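Local coordinates for alpha,alpha-trehalose-phosphate synthase (UDP-forming) (PDB 5HXA), which belongs to glycosyltransferase family 20 and has the GT-B fold, two Rossmann-like domains that face each other across a cleft, at residues Leu392-Phe397 against Glu402-Ala407; Val376-Val381 against Ala398-Gln403; Glu287-Asn292 against Glu420-Ala425; Tyr237-Ala242 against Asp439-Met444; Val280-Ala285 against Leu302-Pro307. All blocks are in the same frame, centred on the assembly; numbering follows the deposited sequence. Where two conformers were deposited one is given.

Interaction 1. Residues Leu392-Phe397 against Glu402-Ala407; sequences LVLSQF and EQLPGA. With EDO (1,2-ethanediol), chain D.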
# COMPACT_ATOMS: atom_id res chain seq x y z
N LEU A 392 19.56 -19.55 5.34
CA LEU A 392 18.37 -18.90 4.79
C LEU A 392 18.42 -17.39 5.00
O LEU A 392 18.66 -16.91 6.13
CB LEU A 392 17.09 -19.46 5.43
CG LEU A 392 15.77 -18.78 5.03
CD1 LEU A 392 15.45 -18.93 3.53
CD2 LEU A 392 14.58 -19.29 5.88
N VAL A 393 18.23 -16.64 3.92
CA VAL A 393 18.04 -15.19 3.95
C VAL A 393 16.57 -14.94 3.59
O VAL A 393 16.11 -15.36 2.53
CB VAL A 393 18.98 -14.46 2.97
CG1 VAL A 393 18.67 -12.95 2.94
CG2 VAL A 393 20.45 -14.70 3.36
N LEU A 394 15.85 -14.27 4.49
CA LEU A 394 14.39 -14.26 4.46
C LEU A 394 13.84 -12.85 4.62
O LEU A 394 14.27 -12.10 5.51
CB LEU A 394 13.84 -15.16 5.58
CG LEU A 394 12.32 -15.30 5.66
CD1 LEU A 394 11.76 -16.07 4.45
CD2 LEU A 394 11.98 -16.02 6.95
N SER A 395 12.85 -12.51 3.79
CA SER A 395 12.16 -11.23 3.89
C SER A 395 11.30 -11.15 5.14
O SER A 395 10.62 -12.10 5.50
CB SER A 395 11.27 -11.02 2.66
OG SER A 395 10.39 -9.93 2.89
N GLN A 396 11.26 -9.97 5.75
CA GLN A 396 10.33 -9.82 6.87
C GLN A 396 8.88 -9.74 6.41
O GLN A 396 7.98 -9.70 7.25
CB GLN A 396 10.70 -8.59 7.71
CG GLN A 396 10.85 -7.30 6.97
CD GLN A 396 11.63 -6.26 7.78
OE1 GLN A 396 12.43 -6.60 8.66
NE2 GLN A 396 11.40 -5.00 7.49
N PHE A 397 8.61 -9.72 5.10
CA PHE A 397 7.24 -9.65 4.60
C PHE A 397 6.77 -10.98 4.01
O PHE A 397 5.74 -11.00 3.32
CB PHE A 397 7.13 -8.54 3.56
CG PHE A 397 7.50 -7.16 4.08
CD1 PHE A 397 6.57 -6.41 4.78
CD2 PHE A 397 8.76 -6.64 3.88
CE1 PHE A 397 6.90 -5.14 5.26
CE2 PHE A 397 9.10 -5.38 4.36
CZ PHE A 397 8.17 -4.63 5.05
N GLU A 402 8.52 -15.29 11.61
CA GLU A 402 8.32 -15.66 13.01
C GLU A 402 8.45 -17.17 13.22
O GLU A 402 8.82 -17.62 14.32
CB GLU A 402 6.94 -15.17 13.48
N GLN A 403 8.18 -17.96 12.20
CA GLN A 403 8.24 -19.40 12.33
C GLN A 403 9.60 -19.99 12.01
O GLN A 403 9.75 -21.22 12.04
CB GLN A 403 7.20 -20.03 11.43
CG GLN A 403 5.80 -19.84 11.91
CD GLN A 403 4.88 -20.59 11.03
OE1 GLN A 403 4.77 -20.28 9.84
NE2 GLN A 403 4.26 -21.64 11.57
N LEU A 404 10.58 -19.16 11.68
CA LEU A 404 11.91 -19.63 11.29
C LEU A 404 12.98 -18.87 12.07
O LEU A 404 13.79 -18.14 11.49
CB LEU A 404 12.10 -19.47 9.78
CG LEU A 404 11.20 -20.37 8.92
CD1 LEU A 404 11.31 -19.98 7.44
CD2 LEU A 404 11.58 -21.84 9.10
N PRO A 405 13.01 -19.03 13.40
CA PRO A 405 14.07 -18.39 14.20
C PRO A 405 15.42 -19.00 13.84
O PRO A 405 15.59 -20.22 13.89
CB PRO A 405 13.67 -18.71 15.64
CG PRO A 405 12.94 -20.02 15.53
CD PRO A 405 12.25 -20.01 14.18
N GLY A 406 16.36 -18.15 13.45
CA GLY A 406 17.62 -18.59 12.88
C GLY A 406 17.82 -18.16 11.45
O GLY A 406 18.96 -18.17 10.95
N ALA A 407 16.75 -17.77 10.76
CA ALA A 407 16.91 -17.16 9.44
C ALA A 407 17.56 -15.79 9.60
O ALA A 407 17.34 -15.09 10.59
CB ALA A 407 15.55 -17.00 8.75
C1 EDO D . 8.54 -10.35 10.66
O1 EDO D . 7.98 -11.26 9.70
C2 EDO D . 10.06 -10.34 10.59
O2 EDO D . 10.67 -10.57 11.87
O HOH W 1 19.94 -19.88 8.31
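In the parallel sheet of the C-terminal Rossmann-like domain, Leu392 and Leu394 of strand 391-395 meet Leu404 and Ala407 of the loop that leads to the edge strand 408-410. Two apart on the strand, the leucines leave the same face of the sheet; with CG anti to the backbone N (chi1 175° for Leu392) their CD2 branches reach the loop. CD2 of Leu392 lies 3.7 Å from CD1 of Leu404, and CD2 of Leu394 reaches that same methyl at 4.0 Å, so one branch of the loop leucine is shared by two strand residues whose side chains it crosses at about a right angle. Ala407 fits beside them with its single methyl, CB standing 3.8 Å from Leu392 CD2 and 4.0 Å from Leu394 CB; a short side chain suits so close an approach. A type II turn from Leu404 to Ala407 reverses the loop, with Gly406 taking the positive phi of its third position. One water accepts from Leu392 N and donates to Gly406 O, bridging the backbones. Helix 375-382 adds Ala377. Dispersion and the removal of apolar surface from water hold these side chains together, while the polar link is left to the water.

Interaction 2. Residues Val376-Val381 against Ala398-Gln403; sequences VAKEYV and AGAAEQ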
# COMPACT_ATOMS: atom_id res chain seq x y z
N VAL A 376 8.71 -21.92 0.14
CA VAL A 376 10.06 -22.17 -0.36
C VAL A 376 11.09 -21.99 0.76
O VAL A 376 12.07 -22.74 0.84
CB VAL A 376 10.36 -21.26 -1.58
CG1 VAL A 376 11.86 -21.17 -1.86
CG2 VAL A 376 9.64 -21.79 -2.82
N ALA A 377 10.87 -21.01 1.65
CA ALA A 377 11.80 -20.81 2.76
C ALA A 377 11.85 -22.02 3.68
O ALA A 377 12.94 -22.45 4.11
CB ALA A 377 11.42 -19.56 3.56
N LYS A 378 10.68 -22.59 4.01
CA LYS A 378 10.65 -23.77 4.87
C LYS A 378 11.25 -24.98 4.16
O LYS A 378 12.04 -25.73 4.75
CB LYS A 378 9.21 -24.05 5.31
CG LYS A 378 8.56 -22.88 6.08
CD LYS A 378 7.25 -23.28 6.76
CE LYS A 378 6.65 -22.06 7.49
NZ LYS A 378 5.34 -22.37 8.13
N GLU A 379 10.91 -25.17 2.88
CA GLU A 379 11.43 -26.29 2.11
C GLU A 379 12.94 -26.21 1.96
O GLU A 379 13.63 -27.23 2.06
CB GLU A 379 10.76 -26.34 0.74
CG GLU A 379 9.27 -26.60 0.83
CD GLU A 379 8.54 -26.32 -0.48
OE1 GLU A 379 9.14 -25.72 -1.39
OE2 GLU A 379 7.37 -26.72 -0.59
N TYR A 380 13.47 -25.01 1.68
CA TYR A 380 14.91 -24.84 1.55
C TYR A 380 15.63 -25.31 2.80
O TYR A 380 16.64 -26.03 2.73
CB TYR A 380 15.28 -23.36 1.28
CG TYR A 380 16.79 -23.17 1.37
CD1 TYR A 380 17.62 -23.51 0.30
CD2 TYR A 380 17.40 -22.73 2.55
CE1 TYR A 380 19.00 -23.39 0.38
CE2 TYR A 380 18.79 -22.60 2.65
CZ TYR A 380 19.58 -22.94 1.57
OH TYR A 380 20.95 -22.84 1.67
N VAL A 381 15.14 -24.89 3.97
CA VAL A 381 15.79 -25.25 5.23
C VAL A 381 15.69 -26.75 5.47
O VAL A 381 16.69 -27.42 5.77
CB VAL A 381 15.21 -24.44 6.40
CG1 VAL A 381 15.81 -24.92 7.74
CG2 VAL A 381 15.51 -22.95 6.19
N ALA A 398 7.48 -12.07 4.25
CA ALA A 398 7.15 -13.38 3.68
C ALA A 398 6.19 -14.19 4.54
O ALA A 398 5.83 -15.31 4.15
CB ALA A 398 8.42 -14.19 3.44
N GLY A 399 5.77 -13.68 5.69
CA GLY A 399 4.83 -14.41 6.53
C GLY A 399 5.51 -15.48 7.37
O GLY A 399 5.05 -15.79 8.46
N ALA A 400 6.63 -16.02 6.88
CA ALA A 400 7.27 -17.17 7.51
C ALA A 400 8.33 -16.81 8.55
O ALA A 400 8.82 -17.71 9.23
CB ALA A 400 7.89 -18.07 6.42
N ALA A 401 8.67 -15.52 8.74
CA ALA A 401 9.85 -15.17 9.55
C ALA A 401 9.69 -15.56 11.02
O ALA A 401 10.62 -16.10 11.63
CB ALA A 401 10.16 -13.68 9.43
N GLU A 402 8.52 -15.29 11.61
CA GLU A 402 8.32 -15.66 13.01
C GLU A 402 8.45 -17.17 13.22
O GLU A 402 8.82 -17.62 14.32
CB GLU A 402 6.94 -15.17 13.48
N GLN A 403 8.18 -17.96 12.20
CA GLN A 403 8.24 -19.40 12.33
C GLN A 403 9.60 -19.99 12.01
O GLN A 403 9.75 -21.22 12.04
CB GLN A 403 7.20 -20.03 11.43
CG GLN A 403 5.80 -19.84 11.91
CD GLN A 403 4.88 -20.59 11.03
OE1 GLN A 403 4.77 -20.28 9.84
NE2 GLN A 403 4.26 -21.64 11.57
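Lys378 and Gln403 carry the polar part of this contact, between helix 375-382 and the loop that follows strand 391-395. Lys378 NZ donates to Gln403 OE1 over 2.8 Å. The ammonium group does not approach along a lone pair: it stands above the carbonyl plane, 51° out of it, with a C=O...N angle of 113°. For a charged donor such a placement probably keeps much of the electrostatic attraction. Length is what the site asks of the lysine, whose first bond does not aim at the loop; with every torsion beyond chi1 close to 180°, the chain stretches out and brings NZ across. The glutamine is extended beyond CG as well, and the two side chains meet at a slant. NZ has its stronger partner in Ile234 O, so a main-chain and a side-chain oxygen, both formally neutral, grip the buried ammonium.

Beside this bond there is a looser van der Waals approach. Lys378 CE, the carbon that bears the ammonium, passes 4.3 Å from Ala400 CB, the methyl lying next to the far end of the lysine. A small residue suits a place where a long chain runs past.

Around this pair, Met373 packs on both Lys378 and Gln403, and Met444 of helix 430-446 touches the lysine. On its sheet-facing side the helix sets Val381 against Leu392 of strand 391-395, while Val376 and Glu379 turn to helix 351-359, where Glu379 forms a salt bridge with Arg351.

Interaction 3. Residues Glu287-Asn292 against Glu420-Ala425; sequences ERLLLN and EALERA. With EDO (1,2-ethanediol), chain F.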
# COMPACT_ATOMS: atom_id res chain seq x y z
N GLU A 287 23.96 -7.88 -7.09
CA GLU A 287 24.89 -6.91 -7.69
C GLU A 287 25.61 -6.09 -6.63
O GLU A 287 26.82 -5.87 -6.72
CB GLU A 287 24.15 -5.97 -8.65
CG GLU A 287 25.06 -4.84 -9.16
CD GLU A 287 24.39 -3.95 -10.18
OE1 GLU A 287 23.25 -3.52 -9.91
OE2 GLU A 287 24.99 -3.70 -11.26
N ARG A 288 24.87 -5.62 -5.61
CA ARG A 288 25.51 -4.82 -4.56
C ARG A 288 26.53 -5.65 -3.79
O ARG A 288 27.58 -5.14 -3.38
CB ARG A 288 24.44 -4.24 -3.62
CG ARG A 288 25.01 -3.22 -2.62
CD ARG A 288 23.93 -2.24 -2.12
NE ARG A 288 23.36 -1.44 -3.20
CZ ARG A 288 22.50 -0.44 -3.03
NH1 ARG A 288 22.12 -0.09 -1.81
NH2 ARG A 288 22.04 0.23 -4.07
N LEU A 289 26.23 -6.94 -3.57
CA LEU A 289 27.22 -7.82 -2.95
C LEU A 289 28.51 -7.84 -3.78
O LEU A 289 29.61 -7.70 -3.23
CB LEU A 289 26.65 -9.23 -2.80
CG LEU A 289 27.68 -10.33 -2.55
CD1 LEU A 289 28.24 -10.27 -1.12
CD2 LEU A 289 27.08 -11.71 -2.83
N LEU A 290 28.38 -8.00 -5.10
CA LEU A 290 29.57 -8.06 -5.95
C LEU A 290 30.34 -6.74 -5.94
O LEU A 290 31.57 -6.74 -6.09
CB LEU A 290 29.18 -8.42 -7.38
CG LEU A 290 28.51 -9.78 -7.53
CD1 LEU A 290 28.16 -10.02 -9.01
CD2 LEU A 290 29.41 -10.90 -7.01
N LEU A 291 29.64 -5.62 -5.76
CA LEU A 291 30.34 -4.34 -5.63
C LEU A 291 30.99 -4.19 -4.25
O LEU A 291 32.10 -3.66 -4.14
CB LEU A 291 29.37 -3.18 -5.89
CG LEU A 291 28.86 -3.06 -7.33
CD1 LEU A 291 27.66 -2.11 -7.39
CD2 LEU A 291 29.97 -2.57 -8.26
N ASN A 292 30.29 -4.61 -3.19
CA ASN A 292 30.83 -4.50 -1.83
C ASN A 292 32.05 -5.39 -1.63
O ASN A 292 32.96 -5.03 -0.88
CB ASN A 292 29.78 -4.90 -0.78
CG ASN A 292 28.67 -3.89 -0.63
OD1 ASN A 292 28.78 -2.76 -1.10
ND2 ASN A 292 27.58 -4.31 0.04
N GLU A 420 24.38 -7.35 2.53
CA GLU A 420 25.20 -7.69 3.67
C GLU A 420 24.77 -9.02 4.28
O GLU A 420 25.62 -9.77 4.78
CB GLU A 420 25.18 -6.54 4.69
CG GLU A 420 25.94 -5.31 4.14
CD GLU A 420 25.70 -4.02 4.92
OE1 GLU A 420 24.97 -4.04 5.94
OE2 GLU A 420 26.24 -2.97 4.51
N ALA A 421 23.48 -9.36 4.19
CA ALA A 421 23.03 -10.67 4.66
C ALA A 421 23.52 -11.80 3.74
O ALA A 421 23.89 -12.88 4.23
CB ALA A 421 21.50 -10.70 4.77
N LEU A 422 23.54 -11.58 2.42
CA LEU A 422 24.17 -12.55 1.53
C LEU A 422 25.62 -12.78 1.91
O LEU A 422 26.09 -13.92 1.96
CB LEU A 422 24.07 -12.09 0.06
CG LEU A 422 22.68 -12.01 -0.54
CD1 LEU A 422 22.76 -11.46 -1.97
CD2 LEU A 422 21.99 -13.39 -0.52
N GLU A 423 26.36 -11.69 2.16
CA GLU A 423 27.77 -11.84 2.55
C GLU A 423 27.90 -12.59 3.87
O GLU A 423 28.76 -13.47 4.02
CB GLU A 423 28.42 -10.46 2.65
CG GLU A 423 29.93 -10.51 2.82
CD GLU A 423 30.57 -9.12 2.73
OE1 GLU A 423 31.80 -9.01 2.96
OE2 GLU A 423 29.85 -8.14 2.41
N ARG A 424 27.05 -12.27 4.85
CA ARG A 424 27.08 -12.99 6.12
C ARG A 424 26.77 -14.47 5.92
O ARG A 424 27.42 -15.34 6.52
CB ARG A 424 26.09 -12.36 7.11
CG ARG A 424 26.13 -12.97 8.52
CD ARG A 424 25.16 -12.31 9.52
NE ARG A 424 25.39 -12.85 10.87
CZ ARG A 424 24.74 -12.48 11.96
NH1 ARG A 424 23.79 -11.55 11.90
NH2 ARG A 424 25.05 -13.03 13.15
N ALA A 425 25.75 -14.77 5.11
CA ALA A 425 25.39 -16.16 4.83
C ALA A 425 26.54 -16.91 4.17
O ALA A 425 26.83 -18.07 4.52
CB ALA A 425 24.15 -16.21 3.93
C1 EDO F . 28.38 -14.28 15.26
O1 EDO F . 27.09 -14.69 14.79
C2 EDO F . 28.94 -13.19 14.35
O2 EDO F . 29.04 -13.72 13.03
O HOH W 2 27.60 -7.31 0.94
O HOH W 3 25.93 -2.66 1.44
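Glu423 of helix 415-426 touches Leu289 of helix 279-292 and also holds one of two waters that, unusually, tie a single amide nitrogen, Asn292 ND2, to two carboxylates. The first water takes a hydrogen bond from ND2 at 3.1 Å and gives one to Glu423 OE2 at 2.8 Å. The other accepts from the same ND2 at 2.7 Å and donates to Glu420 OE2 at 3.1 Å. Both N-H groups of the amide can be used in this way, and an asparagine suits the place, at the end of its helix, because it offers two donors on a short chain. Glu420 OE2 also forms a salt bridge with Arg108 of the second subunit, so this hydrated margin adjoins the subunit interface.

Direct contact is apolar and falls to Leu289. Its CG lies anti to the backbone N (chi1 163°), and the two branches divide: CD1 sits 3.8 Å from Glu423 CB, CD2 4.2 Å from Leu422 CB. The leucine thus rests on the first carbons of two successive residues, where the helix surface is aliphatic even at a glutamate. Beyond CB, Glu423 runs out extended and takes its charge to the water.

Ala421 and Ala425 of the second helix pack on strand 391-395. The two helices thus lie side by side next to the parallel sheet, as in the alpha/beta layers of a Rossmann-like domain.

Interaction 4. Residues Tyr237-Ala242 against Asp439-Met444; sequences YPDAIA and DMMAPM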
# COMPACT_ATOMS: atom_id res chain seq x y z
N TYR A 237 6.13 -30.88 5.89
CA TYR A 237 6.62 -32.08 6.55
C TYR A 237 8.14 -32.06 6.46
O TYR A 237 8.72 -32.59 5.50
CB TYR A 237 6.05 -33.35 5.92
CG TYR A 237 4.56 -33.52 6.15
CD1 TYR A 237 4.06 -33.69 7.44
CD2 TYR A 237 3.66 -33.52 5.09
CE1 TYR A 237 2.70 -33.85 7.67
CE2 TYR A 237 2.29 -33.68 5.31
CZ TYR A 237 1.82 -33.85 6.60
OH TYR A 237 0.47 -34.01 6.82
N PRO A 238 8.84 -31.47 7.44
CA PRO A 238 10.28 -31.19 7.24
C PRO A 238 11.14 -32.44 7.11
O PRO A 238 12.11 -32.44 6.34
CB PRO A 238 10.67 -30.38 8.50
CG PRO A 238 9.42 -30.21 9.31
CD PRO A 238 8.37 -31.13 8.79
N ASP A 239 10.82 -33.51 7.83
CA ASP A 239 11.64 -34.71 7.72
C ASP A 239 11.37 -35.47 6.42
O ASP A 239 12.28 -36.12 5.89
CB ASP A 239 11.44 -35.60 8.94
CG ASP A 239 11.92 -34.94 10.23
OD1 ASP A 239 13.00 -34.31 10.22
OD2 ASP A 239 11.22 -35.05 11.25
N ALA A 240 10.15 -35.39 5.90
CA ALA A 240 9.90 -35.95 4.57
C ALA A 240 10.66 -35.18 3.50
O ALA A 240 11.19 -35.77 2.55
CB ALA A 240 8.40 -35.94 4.27
N ILE A 241 10.73 -33.85 3.63
CA ILE A 241 11.50 -33.07 2.66
C ILE A 241 12.97 -33.43 2.75
O ILE A 241 13.63 -33.64 1.73
CB ILE A 241 11.25 -31.57 2.87
CG1 ILE A 241 9.87 -31.22 2.32
CG2 ILE A 241 12.34 -30.73 2.21
CD1 ILE A 241 9.40 -29.84 2.63
N ALA A 242 13.51 -33.51 3.97
CA ALA A 242 14.90 -33.88 4.15
C ALA A 242 15.20 -35.22 3.48
O ALA A 242 16.23 -35.37 2.80
CB ALA A 242 15.23 -33.94 5.64
N ASP A 439 17.61 -24.61 14.95
CA ASP A 439 16.62 -23.70 15.54
C ASP A 439 15.39 -23.55 14.66
O ASP A 439 14.30 -23.28 15.17
CB ASP A 439 17.23 -22.31 15.78
CG ASP A 439 18.19 -22.26 16.96
OD1 ASP A 439 18.38 -23.30 17.63
OD2 ASP A 439 18.76 -21.18 17.22
N MET A 440 15.55 -23.68 13.34
CA MET A 440 14.43 -23.59 12.42
C MET A 440 13.70 -24.93 12.26
O MET A 440 12.47 -24.95 12.15
CB MET A 440 14.91 -23.08 11.06
CG MET A 440 15.33 -21.61 11.10
SD MET A 440 15.75 -20.99 9.47
CE MET A 440 17.38 -21.68 9.24
N MET A 441 14.44 -26.05 12.26
CA MET A 441 13.81 -27.36 12.11
C MET A 441 12.87 -27.68 13.27
O MET A 441 11.83 -28.32 13.08
CB MET A 441 14.89 -28.45 11.99
CG MET A 441 15.66 -28.42 10.67
SD MET A 441 14.61 -28.81 9.26
CE MET A 441 14.48 -30.60 9.39
N ALA A 442 13.23 -27.29 14.49
CA ALA A 442 12.42 -27.68 15.64
C ALA A 442 11.00 -27.12 15.58
O ALA A 442 10.05 -27.91 15.74
CB ALA A 442 13.13 -27.27 16.94
N PRO A 443 10.76 -25.82 15.36
CA PRO A 443 9.37 -25.37 15.24
C PRO A 443 8.68 -25.85 13.98
O PRO A 443 7.46 -26.03 13.99
CB PRO A 443 9.49 -23.84 15.28
CG PRO A 443 10.85 -23.57 14.76
CD PRO A 443 11.69 -24.69 15.31
N MET A 444 9.42 -26.10 12.89
CA MET A 444 8.78 -26.67 11.71
C MET A 444 8.28 -28.08 11.96
O MET A 444 7.25 -28.48 11.40
CB MET A 444 9.74 -26.66 10.51
CG MET A 444 10.01 -25.27 9.94
SD MET A 444 10.61 -25.34 8.24
CE MET A 444 12.26 -26.00 8.45
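Pro238, in the first turn of helix 238-247, turns its ring toward two methionines of helix 430-446 and meets each in a different way. Its CG points at the main chain of Met444, 3.5 Å from the carbonyl O and 3.8 Å from CB, so the ring abuts the root of that residue. Met441 comes instead by its far end: the terminal methyl CE reaches Pro238 CB at 3.9 Å. That methyl gets there by folding, since chi1, chi2 and chi3 are all near -70° and curl the chain back to the proline. A methionine, with its flexible thioether, can fold its methyl in this way. CE also lies 4.1 Å from Asp239 OD1, with the aspartate and methionine side chains crossing at a slant.

The helix segments stand well apart, with axes 11.0 Å distant at closest approach and running at 124° to each other, and the side chains span the interval. Proline suits the first turn of a helix, where its lack of an N-H costs no helical bond. Pro443 has a comparable effect further along: having no N-H, it interrupts the bonding of the second helix, which kinks there.

Away from the proline, Met444 packs on Leu404, joining this contact to the core beneath. Asp239 OD1 has its strong partner in Arg445, a salt bridge from one helix to the other. The touching surfaces themselves are held by dispersion between a rigid proline ring and flexible methionine chains, and the directional, charged link is left to Arg445, just beyond them.

Interaction 5. Residues Val280-Ala285 against Leu302-Pro307; sequences VERFQA and LVQIAP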
# COMPACT_ATOMS: atom_id res chain seq x y z
N VAL A 280 13.59 -8.38 -9.11
CA VAL A 280 14.52 -7.32 -9.50
C VAL A 280 15.37 -6.90 -8.30
O VAL A 280 16.59 -6.73 -8.41
CB VAL A 280 13.76 -6.13 -10.10
CG1 VAL A 280 14.67 -4.92 -10.17
CG2 VAL A 280 13.23 -6.47 -11.50
N GLU A 281 14.73 -6.71 -7.14
CA GLU A 281 15.48 -6.35 -5.94
C GLU A 281 16.46 -7.45 -5.56
O GLU A 281 17.57 -7.17 -5.11
CB GLU A 281 14.52 -6.05 -4.79
CG GLU A 281 13.70 -4.74 -4.94
CD GLU A 281 12.48 -4.89 -5.85
OE1 GLU A 281 12.25 -5.99 -6.40
OE2 GLU A 281 11.76 -3.89 -6.02
N ARG A 282 16.04 -8.71 -5.69
CA ARG A 282 16.96 -9.81 -5.41
C ARG A 282 18.21 -9.72 -6.27
O ARG A 282 19.33 -9.87 -5.77
CB ARG A 282 16.27 -11.17 -5.62
CG ARG A 282 15.76 -11.74 -4.32
CD ARG A 282 15.08 -13.04 -4.54
NE ARG A 282 13.68 -12.95 -4.18
CZ ARG A 282 12.91 -14.01 -4.05
NH1 ARG A 282 13.42 -15.21 -4.25
NH2 ARG A 282 11.63 -13.86 -3.72
N PHE A 283 18.03 -9.48 -7.58
CA PHE A 283 19.19 -9.34 -8.48
C PHE A 283 20.05 -8.15 -8.09
O PHE A 283 21.28 -8.23 -8.10
CB PHE A 283 18.74 -9.18 -9.93
CG PHE A 283 18.18 -10.44 -10.57
CD1 PHE A 283 17.87 -11.55 -9.81
CD2 PHE A 283 17.97 -10.49 -11.94
CE1 PHE A 283 17.35 -12.71 -10.41
CE2 PHE A 283 17.47 -11.65 -12.55
CZ PHE A 283 17.15 -12.75 -11.77
N GLN A 284 19.40 -7.02 -7.77
CA GLN A 284 20.16 -5.81 -7.48
C GLN A 284 20.96 -5.92 -6.19
O GLN A 284 22.05 -5.36 -6.08
CB GLN A 284 19.21 -4.62 -7.43
CG GLN A 284 18.78 -4.19 -8.84
CD GLN A 284 17.75 -3.09 -8.83
OE1 GLN A 284 17.25 -2.70 -7.77
NE2 GLN A 284 17.42 -2.58 -10.01
N ALA A 285 20.43 -6.62 -5.18
CA ALA A 285 21.22 -6.80 -3.96
C ALA A 285 22.37 -7.76 -4.18
O ALA A 285 23.43 -7.62 -3.55
CB ALA A 285 20.33 -7.28 -2.80
N LEU A 302 24.50 -16.79 -8.56
CA LEU A 302 23.09 -16.76 -8.21
C LEU A 302 22.32 -17.55 -9.26
O LEU A 302 22.33 -17.20 -10.44
CB LEU A 302 22.58 -15.32 -8.16
CG LEU A 302 21.07 -15.15 -8.03
CD1 LEU A 302 20.56 -15.74 -6.69
CD2 LEU A 302 20.72 -13.67 -8.17
N VAL A 303 21.63 -18.61 -8.83
CA VAL A 303 20.70 -19.30 -9.71
C VAL A 303 19.30 -18.82 -9.35
O VAL A 303 18.89 -18.87 -8.19
CB VAL A 303 20.82 -20.83 -9.58
CG1 VAL A 303 19.65 -21.51 -10.30
CG2 VAL A 303 22.14 -21.31 -10.19
N GLN A 304 18.58 -18.30 -10.35
CA GLN A 304 17.18 -17.92 -10.20
C GLN A 304 16.36 -18.84 -11.08
O GLN A 304 16.46 -18.78 -12.31
CB GLN A 304 16.93 -16.46 -10.60
CG GLN A 304 15.43 -16.13 -10.62
CD GLN A 304 14.87 -16.02 -9.21
OE1 GLN A 304 15.37 -15.25 -8.39
NE2 GLN A 304 13.85 -16.82 -8.90
N ILE A 305 15.54 -19.67 -10.45
CA ILE A 305 14.55 -20.47 -11.15
C ILE A 305 13.22 -19.73 -11.05
O ILE A 305 12.76 -19.42 -9.94
CB ILE A 305 14.46 -21.88 -10.56
CG1 ILE A 305 15.80 -22.61 -10.79
CG2 ILE A 305 13.30 -22.65 -11.16
CD1 ILE A 305 15.98 -23.83 -9.92
N ALA A 306 12.60 -19.44 -12.19
CA ALA A 306 11.36 -18.67 -12.22
C ALA A 306 10.42 -19.34 -13.20
O ALA A 306 10.42 -19.03 -14.40
CB ALA A 306 11.61 -17.20 -12.58
N PRO A 307 9.60 -20.28 -12.73
CA PRO A 307 8.77 -21.07 -13.64
C PRO A 307 7.82 -20.19 -14.43
O PRO A 307 7.47 -19.08 -13.99
CB PRO A 307 8.00 -22.00 -12.69
CG PRO A 307 8.85 -22.06 -11.47
CD PRO A 307 9.47 -20.71 -11.34
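Helix 280-285 and strand 302-305 run almost exactly antiparallel, at 172° with axes 10.7 Å apart, the layered geometry of a beta-alpha-beta crossover in which helix 279-292 links strand 265-270 to strand 300-305. Phe283 reaches the strand with its ring, which meets it with CD1, CE1 and CZ: CD1 is 3.9 Å from Leu302 CD2, and CE1 is 3.8 Å from Gln304 CB, with CZ close to the same glutamine carbons. Those carbons lie at the ring edge, near its plane, and both strand side chains cross the phenylalanine at about a right angle. Large and flat, the ring suits a slot between helix and sheet, where Leu323 and Ile330 of helix 314-334 also touch it.

Leu302 and Gln304 are two apart and so face the helix together. Gln304 rises with CG anti to its backbone N (chi1 172°) and then bends at chi2 (73°), which turns its amide on along the strand toward Ile305. NE2 donates to Ile305 O at 3.0 Å, from well above that carbonyl plane. Arg282 touches the glutamine loosely, CD lying 4.4 Å from OE1.

Ser269 OG is hydrogen-bonded to both Gln304 OE1 and Arg282 NH1, while NH2 of the arginine forms a salt bridge with Asp271. Both ends of the glutamine amide are thus occupied and its rotation is fixed. The chemistry is that of an aromatic and aliphatic core with a polar cluster at its side, where the Gln304 amide and the Arg282 guanidinium find their partners within the fold.

How the interactions relate
Following the chain, segment 237-242 comes first and waits longest: interaction 4 closes the widest loop only at 439-444, and every other contact falls within it. Interaction 5 is a short closure inside the beta-alpha-beta unit. Interaction 3 starts from the same helix, 279-292, between the two segments of interaction 5, so the two cross; it ends on helix 415-426. Within its span interaction 2 opens first, at 376-381, then interaction 1 at 392-397; the two overlap on their common end, sharing Glu402 and Gln403. Met440 and Met444 extend that core to interaction 4. Together the contacts tie helices to one another and to the parallel sheet and its loops.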